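Local coordinates for adenylyltransferase and sulfurtransferase uba4 (Chaetomium thermophilum, PDB 6YUB), which probably activates a ubiquitin-like sulfur carrier by ATP-dependent adenylylation and transfers sulfur to it, for tRNA thiolation and molybdenum cofactor synthesis, at residues Leu88-Asp91 / Ser92-His96; Pro170-Pro173 / Gln174-Asn178; Ser260-Pro264 / Tyr265-Ala269; Asp291-Ser295 / Gly296-Tyr300. One frame throughout, in Å; residues are numbered along the deposited sequence.

How the contacts relate
All four contacts are local, and this chain is the N-terminal, ThiF-family adenylyltransferase section of a longer protein. Contact 1 is the first two turns of helix 89-100 and is partly buried against the parallel strands. Contact 3, also partly buried, is a turn leading into strand 267-271, the outermost within this chain. Contacts 2 and 4 are surface contacts, a proline-rich turn and a helix end, and their nearest atoms are about 8 Å apart. The chemistry follows the place. Regular helix bonds fill contact 1, a weak turn bond and methyl packing make contact 2, a serine hydroxyl and a water brace contact 3, and a Schellman motif closes contact 4.

Contact 1 (Leu88-Asp91 / Ser92-His96); sequences LKVD and SLITH
Asp91 O takes two bonds from Thr95, one from OG1 at 2.9 Å and one from the backbone N at 3.0 Å. This is the N-terminal start of helix 89-100, in the Rossmann-like part of the ThiF fold, with Leu88 as the N-cap residue. The two Thr95 donors come from opposite faces of the carbonyl plane. Thr95 OG1 gets there because it sits beside its own backbone N, anti to the carbonyl carbon (chi1 -66°). A valine here would probably leave Asp91 O with the backbone N-H as its one donor from this residue. The i to i+4 ladder begins with Ser92 N to Leu88 O at 2.9 Å. It continues with Leu93 N to Lys89 O at 2.8 Å and Ile94 N to Val90 O at 3.1 Å. The polar side chains find their partners beyond this stretch. Lys89, a predicted ATP-binding residue, makes a salt bridge to Asp65, and Asp91 makes one to Arg110. Ser92 OG bonds to Arg84 and His80. On the apolar side Val90 and Ile94 lie side by side and point the same way. Both side chains rest on Pro108 of strand 105-109 and on Ile63 of strand 60-64. Between the two, the touching atoms are Val90 CG2 and Ile94 CD1, 3.9 Å apart.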
loop_
_atom_site.group_PDB
_atom_site.type_symbol
_atom_site.label_atom_id
_atom_site.label_comp_id
_atom_site.label_asym_id
_atom_site.label_seq_id
_atom_site.Cartn_x
_atom_site.Cartn_y
_atom_site.Cartn_z
ATOM N N LEU B 88 -21.847 -14.203 13.105
ATOM C CA LEU B 88 -20.830 -13.421 13.786
ATOM C C LEU B 88 -19.572 -13.332 12.927
ATOM O O LEU B 88 -19.126 -14.324 12.342
ATOM C CB LEU B 88 -20.499 -14.050 15.138
ATOM C CG LEU B 88 -21.584 -14.004 16.213
ATOM C CD1 LEU B 88 -21.121 -14.726 17.469
ATOM C CD2 LEU B 88 -21.961 -12.570 16.530
ATOM N N LYS B 89 -19.005 -12.123 12.848
ATOM C CA LYS B 89 -17.777 -11.937 12.082
ATOM C C LYS B 89 -16.672 -12.857 12.580
ATOM O O LYS B 89 -15.966 -13.478 11.773
ATOM C CB LYS B 89 -17.332 -10.477 12.160
ATOM C CG LYS B 89 -18.244 -9.507 11.416
ATOM C CD LYS B 89 -17.497 -8.238 11.020
ATOM C CE LYS B 89 -17.549 -7.185 12.105
ATOM N NZ LYS B 89 -16.491 -6.146 11.920
ATOM N N VAL B 90 -16.519 -12.978 13.899
ATOM C CA VAL B 90 -15.449 -13.795 14.457
ATOM C C VAL B 90 -15.569 -15.240 13.984
ATOM O O VAL B 90 -14.562 -15.885 13.658
ATOM C CB VAL B 90 -15.454 -13.694 15.994
ATOM C CG1 VAL B 90 -16.768 -14.198 16.570
ATOM C CG2 VAL B 90 -14.282 -14.462 16.576
ATOM N N ASP B 91 -16.797 -15.772 13.940
ATOM C CA ASP B 91 -16.990 -17.152 13.511
ATOM C C ASP B 91 -16.801 -17.297 12.004
ATOM O O ASP B 91 -16.226 -18.287 11.538
ATOM C CB ASP B 91 -18.381 -17.640 13.921
ATOM C CG ASP B 91 -18.501 -17.882 15.414
ATOM O OD1 ASP B 91 -17.558 -18.449 16.007
ATOM O OD2 ASP B 91 -19.538 -17.506 15.999
ATOM N N SER B 92 -17.286 -16.326 11.224
ATOM C CA SER B 92 -17.113 -16.385 9.777
ATOM C C SER B 92 -15.643 -16.263 9.394
ATOM O O SER B 92 -15.187 -16.923 8.454
ATOM C CB SER B 92 -17.932 -15.279 9.112
ATOM O OG SER B 92 -17.672 -15.207 7.727
ATOM N N LEU B 93 -14.891 -15.420 10.104
ATOM C CA LEU B 93 -13.478 -15.250 9.806
ATOM C C LEU B 93 -12.686 -16.499 10.161
ATOM O O LEU B 93 -11.822 -16.931 9.382
ATOM C CB LEU B 93 -12.929 -14.041 10.562
ATOM C CG LEU B 93 -11.416 -13.843 10.520
ATOM C CD1 LEU B 93 -10.917 -13.859 9.092
ATOM C CD2 LEU B 93 -11.026 -12.530 11.212
ATOM N N ILE B 94 -12.959 -17.086 11.331
ATOM C CA ILE B 94 -12.248 -18.289 11.741
ATOM C C ILE B 94 -12.554 -19.448 10.798
ATOM O O ILE B 94 -11.703 -20.321 10.582
ATOM C CB ILE B 94 -12.596 -18.642 13.201
ATOM C CG1 ILE B 94 -11.941 -17.630 14.140
ATOM C CG2 ILE B 94 -12.167 -20.068 13.528
ATOM C CD1 ILE B 94 -12.434 -17.687 15.572
ATOM N N THR B 95 -13.751 -19.469 10.210
ATOM C CA THR B 95 -14.063 -20.506 9.232
ATOM C C THR B 95 -13.075 -20.464 8.072
ATOM O O THR B 95 -12.607 -21.510 7.608
ATOM C CB THR B 95 -15.495 -20.347 8.716
ATOM O OG1 THR B 95 -16.422 -20.578 9.782
ATOM C CG2 THR B 95 -15.766 -21.332 7.584
ATOM N N HIS B 96 -12.736 -19.262 7.600
ATOM C CA HIS B 96 -11.784 -19.121 6.502
ATOM C C HIS B 96 -10.352 -19.345 6.970
ATOM O O HIS B 96 -9.536 -19.903 6.230
ATOM C CB HIS B 96 -11.930 -17.737 5.867
ATOM C CG HIS B 96 -10.962 -17.474 4.755
ATOM N ND1 HIS B 96 -10.883 -18.267 3.631
ATOM C CD2 HIS B 96 -10.036 -16.497 4.594
ATOM C CE1 HIS B 96 -9.948 -17.792 2.825
ATOM N NE2 HIS B 96 -9.424 -16.717 3.385
#

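Contact 2 (Pro170-Pro173 / Gln174-Asn178); sequences PPTP and QGVVN
Val176 packs back over Thr172, just before the turn, and Pro173, its first residue. Its CB lies 3.9 Å from Thr172 CG2, and the two side chains cross at about a right angle. The methyl CG2 of Thr172 does the touching; it stands anti to the backbone N, with OG1 beside that N (chi1 -55°). Val176 uses both its branches. CG1 meets Thr172 CG2 at 4.1 Å, and CG2 meets Pro173 CB at 4.0 Å. CG2 also comes close to the carbonyl oxygen of Pro173. This small apolar patch sits on a type II beta turn from Pro173 to Val176. The turn is closed by a weak but fairly straight bond, Val176 N to Pro173 O, at 3.3 Å and 165°. Gly175 has a positive phi of 91°, where a CB would be jammed against the carbonyl oxygen of Gln174. Arg275 gathers the carbonyls here: its guanidinium bonds to the O atoms of Thr172, Pro173 and Val176. The Gln174 side chain is extended, and its NE2 bonds to Ala281 O and Leu288 O. Ala281 lies between Cys279 and Cys282, two of the four zinc ligands, and Gly175 makes a backbone bond with Cys282. The turn thus sits at the surface beside the zinc site, in the loop between strand 161-167 and helix 185-188.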
loop_
_atom_site.group_PDB
_atom_site.type_symbol
_atom_site.label_atom_id
_atom_site.label_comp_id
_atom_site.label_asym_id
_atom_site.label_seq_id
_atom_site.Cartn_x
_atom_site.Cartn_y
_atom_site.Cartn_z
ATOM N N PRO B 170 9.917 -2.189 22.376
ATOM C CA PRO B 170 9.585 -3.129 23.464
ATOM C C PRO B 170 8.878 -2.410 24.610
ATOM O O PRO B 170 9.207 -1.259 24.887
ATOM C CB PRO B 170 10.948 -3.676 23.889
ATOM C CG PRO B 170 11.924 -2.603 23.518
ATOM C CD PRO B 170 11.372 -1.962 22.265
ATOM N N PRO B 171 7.921 -3.075 25.260
ATOM C CA PRO B 171 7.139 -2.393 26.303
ATOM C C PRO B 171 8.006 -1.895 27.449
ATOM O O PRO B 171 8.986 -2.534 27.835
ATOM C CB PRO B 171 6.148 -3.472 26.767
ATOM C CG PRO B 171 6.781 -4.768 26.374
ATOM C CD PRO B 171 7.520 -4.487 25.099
ATOM N N THR B 172 7.621 -0.740 27.992
ATOM C CA THR B 172 8.297 -0.131 29.137
ATOM C C THR B 172 7.253 0.199 30.201
ATOM O O THR B 172 6.205 0.796 29.869
ATOM C CB THR B 172 9.044 1.138 28.737
ATOM O OG1 THR B 172 9.947 0.849 27.665
ATOM C CG2 THR B 172 9.824 1.694 29.924
ATOM N N PRO B 173 7.491 -0.128 31.470
ATOM C CA PRO B 173 6.485 0.146 32.505
ATOM C C PRO B 173 6.057 1.609 32.538
ATOM O O PRO B 173 6.834 2.520 32.233
ATOM C CB PRO B 173 7.193 -0.259 33.806
ATOM C CG PRO B 173 8.193 -1.283 33.385
ATOM C CD PRO B 173 8.648 -0.877 32.001
ATOM N N GLN B 174 4.801 1.814 32.923
ATOM C CA GLN B 174 4.242 3.152 33.062
ATOM C C GLN B 174 5.079 3.992 34.019
ATOM O O GLN B 174 5.482 3.527 35.088
ATOM C CB GLN B 174 2.801 3.039 33.569
ATOM C CG GLN B 174 2.028 4.338 33.666
ATOM C CD GLN B 174 0.723 4.166 34.433
ATOM O OE1 GLN B 174 0.621 3.318 35.321
ATOM N NE2 GLN B 174 -0.283 4.963 34.086
ATOM N N GLY B 175 5.349 5.236 33.624
ATOM C CA GLY B 175 6.035 6.182 34.476
ATOM C C GLY B 175 7.544 6.207 34.353
ATOM O O GLY B 175 8.173 7.159 34.837
ATOM N N VAL B 176 8.150 5.199 33.733
ATOM C CA VAL B 176 9.601 5.158 33.581
ATOM C C VAL B 176 9.997 6.129 32.476
ATOM O O VAL B 176 9.597 5.964 31.319
ATOM C CB VAL B 176 10.087 3.736 33.270
ATOM C CG1 VAL B 176 11.589 3.716 33.049
ATOM C CG2 VAL B 176 9.696 2.789 34.399
ATOM N N VAL B 177 10.779 7.148 32.833
ATOM C CA VAL B 177 11.176 8.171 31.872
ATOM C C VAL B 177 12.643 8.544 32.048
ATOM O O VAL B 177 13.099 9.571 31.529
ATOM C CB VAL B 177 10.282 9.422 31.998
ATOM C CG1 VAL B 177 8.841 9.089 31.643
ATOM C CG2 VAL B 177 10.367 9.999 33.412
ATOM N N ASN B 178 13.392 7.718 32.777
ATOM C CA ASN B 178 14.827 7.908 32.927
ATOM C C ASN B 178 15.629 7.097 31.912
ATOM O O ASN B 178 16.824 6.853 32.126
ATOM C CB ASN B 178 15.265 7.555 34.352
ATOM C CG ASN B 178 15.061 6.092 34.682
ATOM O OD1 ASN B 178 14.163 5.441 34.147
ATOM N ND2 ASN B 178 15.893 5.567 35.574
#

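Contact 3 (Ser260-Pro264 / Tyr265-Ala269); sequences SAIGP and YSFRA
The chain folds through a type I beta turn from Gly263 to Ser266, with Pro264 and Tyr265 at its two central positions. Ser266 reaches back across the turn. Its OG accepts a bond from Gly263 N at 3.0 Å, with an N-H...O angle of 161°. The hydroxyl is placed for this by standing anti to its carbonyl carbon, beside its own backbone N (chi1 -62°). A water spans the turn as well. It donates to Gly263 O at 2.9 Å and accepts from Phe267 N at 2.9 Å. This water also lies in the plane of the Phe267 ring, at its edge. Ile262 sends CD1 forward to Ser266 CB, 3.6 Å away, and to Phe267 CE2 at 3.8 Å. Its approach to the ring is oblique. Tyr265 lays one ring face over the carbonyl oxygen of Pro264, and its CD2 meets Pro264 CB at 4.0 Å. An alanine here removes the ring, which would probably leave a gap beside Pro264 CB and over its carbonyl. Phe267 stacks with Tyr254 of strand 250-255 and with an aromatic side chain of the other protein chain. That chain runs along most of this stretch. The arrangement is a beta turn that feeds strand 267-271 of the mixed sheet, the outermost within this chain, at the interface between the two protein chains.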
loop_
_atom_site.group_PDB
_atom_site.type_symbol
_atom_site.label_atom_id
_atom_site.label_comp_id
_atom_site.label_asym_id
_atom_site.label_seq_id
_atom_site.Cartn_x
_atom_site.Cartn_y
_atom_site.Cartn_z
ATOM N N SER B 260 -5.548 9.187 -9.545
ATOM C CA SER B 260 -4.102 9.331 -9.660
ATOM C C SER B 260 -3.443 8.011 -9.300
ATOM O O SER B 260 -3.592 7.533 -8.172
ATOM C CB SER B 260 -3.596 10.453 -8.750
ATOM O OG SER B 260 -2.227 10.728 -8.987
ATOM N N ALA B 261 -2.719 7.427 -10.251
ATOM C CA ALA B 261 -1.950 6.224 -9.972
ATOM C C ALA B 261 -0.959 6.476 -8.839
ATOM O O ALA B 261 -0.659 7.623 -8.480
ATOM C CB ALA B 261 -1.211 5.759 -11.229
ATOM N N ILE B 262 -0.444 5.383 -8.278
ATOM C CA ILE B 262 0.463 5.468 -7.139
ATOM C C ILE B 262 1.587 6.444 -7.453
ATOM O O ILE B 262 2.217 6.371 -8.515
ATOM C CB ILE B 262 1.001 4.066 -6.793
ATOM C CG1 ILE B 262 1.814 4.100 -5.501
ATOM C CG2 ILE B 262 1.842 3.511 -7.942
ATOM C CD1 ILE B 262 0.962 4.076 -4.250
ATOM N N GLY B 263 1.843 7.363 -6.521
ATOM C CA GLY B 263 2.839 8.392 -6.710
ATOM C C GLY B 263 4.036 8.229 -5.797
ATOM O O GLY B 263 4.108 7.299 -4.988
ATOM N N PRO B 264 5.011 9.139 -5.912
ATOM C CA PRO B 264 6.218 9.019 -5.075
ATOM C C PRO B 264 5.972 9.267 -3.597
ATOM O O PRO B 264 6.783 8.824 -2.774
ATOM C CB PRO B 264 7.171 10.079 -5.663
ATOM C CG PRO B 264 6.653 10.339 -7.048
ATOM C CD PRO B 264 5.157 10.172 -6.952
ATOM N N TYR B 265 4.891 9.956 -3.228
ATOM C CA TYR B 265 4.630 10.266 -1.828
ATOM C C TYR B 265 3.205 9.903 -1.428
ATOM O O TYR B 265 2.640 10.496 -0.504
ATOM C CB TYR B 265 4.925 11.739 -1.543
ATOM C CG TYR B 265 6.407 12.038 -1.613
ATOM C CD1 TYR B 265 7.258 11.636 -0.593
ATOM C CD2 TYR B 265 6.958 12.693 -2.706
ATOM C CE1 TYR B 265 8.612 11.885 -0.651
ATOM C CE2 TYR B 265 8.316 12.952 -2.773
ATOM C CZ TYR B 265 9.137 12.546 -1.741
ATOM O OH TYR B 265 10.490 12.796 -1.797
ATOM N N SER B 266 2.614 8.919 -2.111
ATOM C CA SER B 266 1.388 8.313 -1.608
ATOM C C SER B 266 1.632 7.647 -0.261
ATOM O O SER B 266 0.745 7.642 0.599
ATOM C CB SER B 266 0.849 7.300 -2.616
ATOM O OG SER B 266 0.531 7.934 -3.844
ATOM N N PHE B 267 2.825 7.092 -0.062
ATOM C CA PHE B 267 3.261 6.579 1.230
ATOM C C PHE B 267 4.121 7.639 1.914
ATOM O O PHE B 267 5.132 8.073 1.356
ATOM C CB PHE B 267 4.059 5.285 1.068
ATOM C CG PHE B 267 3.224 4.092 0.719
ATOM C CD1 PHE B 267 2.650 3.321 1.715
ATOM C CD2 PHE B 267 3.018 3.734 -0.600
ATOM C CE1 PHE B 267 1.882 2.213 1.402
ATOM C CE2 PHE B 267 2.248 2.628 -0.923
ATOM C CZ PHE B 267 1.683 1.868 0.079
ATOM N N ARG B 268 3.716 8.057 3.109
ATOM C CA ARG B 268 4.502 8.969 3.931
ATOM C C ARG B 268 4.922 8.240 5.202
ATOM O O ARG B 268 4.084 7.641 5.886
ATOM C CB ARG B 268 3.712 10.231 4.287
ATOM C CG ARG B 268 3.413 11.151 3.116
ATOM C CD ARG B 268 4.683 11.653 2.440
ATOM N NE ARG B 268 5.618 12.277 3.371
ATOM C CZ ARG B 268 5.502 13.518 3.837
ATOM N NH1 ARG B 268 4.475 14.277 3.476
ATOM N NH2 ARG B 268 6.411 13.999 4.674
ATOM N N ALA B 269 6.210 8.281 5.503
ATOM C CA ALA B 269 6.778 7.693 6.714
ATOM C C ALA B 269 7.219 8.840 7.619
ATOM O O ALA B 269 8.267 9.453 7.393
ATOM C CB ALA B 269 7.945 6.768 6.375
HETATM O O HOH W 1 4.671 6.502 -2.222
#

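Contact 4 (Asp291-Ser295 / Gly296-Tyr300); sequences DGIKS and GNPNY
Ile293 is the tightly packed residue here, held between Tyr300, Pro298 and helix 135-148. Its CG1 lies 3.5 Å from Tyr300 OH and 4.1 Å from Pro298 CD. With CG1 anti to the carbonyl carbon (chi1 -73°), that branch meets both, and CG2 meets the ring obliquely. Tyr300 OH is also hydrogen-bonded to Asp143 of helix 135-148, so the hydroxyl is satisfied within this packed side. The backbone forms a Schellman motif, which ends helix 290-294. Asn297 N bonds to Gly292 O at 2.8 Å, from above the carbonyl plane, and Gly296 N makes a weak bond to Ile293 O at 3.3 Å. Gly292 O also takes Ser295 N, from the opposite face of its plane. Gly296 is the C-prime residue. Its phi of 90° would jam a CB against the carbonyl oxygen of Ser295. A water bridges the helix end to the loop, donating to Ile293 O and Pro298 O; a cis peptide bond precedes Pro298. The other side is looser and faces solvent. Asp291, Lys294 and Ser295 are exposed there. Ser295 OG bonds to Asp291 O at 2.8 Å, and Lys294 NZ makes a weak salt bridge to Asp291 OD1 at 3.4 Å.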
loop_
_atom_site.group_PDB
_atom_site.type_symbol
_atom_site.label_atom_id
_atom_site.label_comp_id
_atom_site.label_asym_id
_atom_site.label_seq_id
_atom_site.Cartn_x
_atom_site.Cartn_y
_atom_site.Cartn_z
ATOM N N ASP B 291 -7.974 0.043 37.550
ATOM C CA ASP B 291 -9.218 0.266 38.281
ATOM C C ASP B 291 -9.985 1.450 37.705
ATOM O O ASP B 291 -11.210 1.389 37.546
ATOM C CB ASP B 291 -8.928 0.502 39.764
ATOM C CG ASP B 291 -8.425 -0.742 40.465
ATOM O OD1 ASP B 291 -8.732 -1.863 39.995
ATOM O OD2 ASP B 291 -7.725 -0.599 41.489
ATOM N N GLY B 292 -9.283 2.541 37.393
ATOM C CA GLY B 292 -9.957 3.701 36.838
ATOM C C GLY B 292 -10.643 3.391 35.522
ATOM O O GLY B 292 -11.806 3.748 35.311
ATOM N N ILE B 293 -9.929 2.724 34.616
ATOM C CA ILE B 293 -10.500 2.401 33.311
ATOM C C ILE B 293 -11.780 1.594 33.475
ATOM O O ILE B 293 -12.788 1.858 32.807
ATOM C CB ILE B 293 -9.466 1.655 32.444
ATOM C CG1 ILE B 293 -8.390 2.634 31.963
ATOM C CG2 ILE B 293 -10.153 0.969 31.270
ATOM C CD1 ILE B 293 -7.191 1.969 31.311
ATOM N N LYS B 294 -11.766 0.607 34.373
ATOM C CA LYS B 294 -12.963 -0.192 34.617
ATOM C C LYS B 294 -14.128 0.666 35.093
ATOM O O LYS B 294 -15.287 0.379 34.767
ATOM C CB LYS B 294 -12.670 -1.267 35.665
ATOM C CG LYS B 294 -11.944 -2.489 35.152
ATOM C CD LYS B 294 -11.116 -3.148 36.267
ATOM C CE LYS B 294 -11.918 -3.351 37.548
ATOM N NZ LYS B 294 -11.073 -3.937 38.636
ATOM N N SER B 295 -13.847 1.716 35.861
ATOM C CA SER B 295 -14.879 2.497 36.525
ATOM C C SER B 295 -15.304 3.726 35.733
ATOM O O SER B 295 -16.091 4.529 36.240
ATOM C CB SER B 295 -14.392 2.927 37.911
ATOM O OG SER B 295 -13.789 1.847 38.601
ATOM N N GLY B 296 -14.805 3.894 34.516
ATOM C CA GLY B 296 -15.151 5.044 33.710
ATOM C C GLY B 296 -14.250 6.246 33.865
ATOM O O GLY B 296 -14.628 7.340 33.428
ATOM N N ASN B 297 -13.081 6.088 34.474
ATOM C CA ASN B 297 -12.105 7.172 34.599
ATOM C C ASN B 297 -10.769 6.720 34.022
ATOM O O ASN B 297 -10.059 5.926 34.669
ATOM C CB ASN B 297 -11.933 7.581 36.063
ATOM C CG ASN B 297 -10.930 8.706 36.240
ATOM O OD1 ASN B 297 -10.799 9.577 35.382
ATOM N ND2 ASN B 297 -10.210 8.688 37.356
ATOM N N PRO B 298 -10.356 7.200 32.840
ATOM C CA PRO B 298 -11.018 8.232 32.033
ATOM C C PRO B 298 -12.246 7.731 31.287
ATOM O O PRO B 298 -12.540 6.537 31.296
ATOM C CB PRO B 298 -9.920 8.653 31.046
ATOM C CG PRO B 298 -9.107 7.413 30.862
ATOM C CD PRO B 298 -9.126 6.695 32.194
ATOM N N ASN B 299 -12.956 8.654 30.651
ATOM C CA ASN B 299 -14.125 8.335 29.841
ATOM C C ASN B 299 -13.735 8.409 28.371
ATOM O O ASN B 299 -13.218 9.433 27.912
ATOM C CB ASN B 299 -15.276 9.297 30.141
ATOM C CG ASN B 299 -16.627 8.716 29.772
ATOM O OD1 ASN B 299 -17.146 7.834 30.461
ATOM N ND2 ASN B 299 -17.208 9.212 28.685
ATOM N N TYR B 300 -13.975 7.325 27.639
ATOM C CA TYR B 300 -13.600 7.239 26.228
ATOM C C TYR B 300 -14.779 7.720 25.393
ATOM O O TYR B 300 -15.609 6.939 24.928
ATOM C CB TYR B 300 -13.171 5.819 25.883
ATOM C CG TYR B 300 -11.957 5.386 26.678
ATOM C CD1 TYR B 300 -10.674 5.669 26.228
ATOM C CD2 TYR B 300 -12.096 4.722 27.893
ATOM C CE1 TYR B 300 -9.564 5.290 26.954
ATOM C CE2 TYR B 300 -10.990 4.340 28.627
ATOM C CZ TYR B 300 -9.723 4.625 28.151
ATOM O OH TYR B 300 -8.614 4.249 28.877
HETATM O O HOH W 2 -13.450 4.121 31.186
#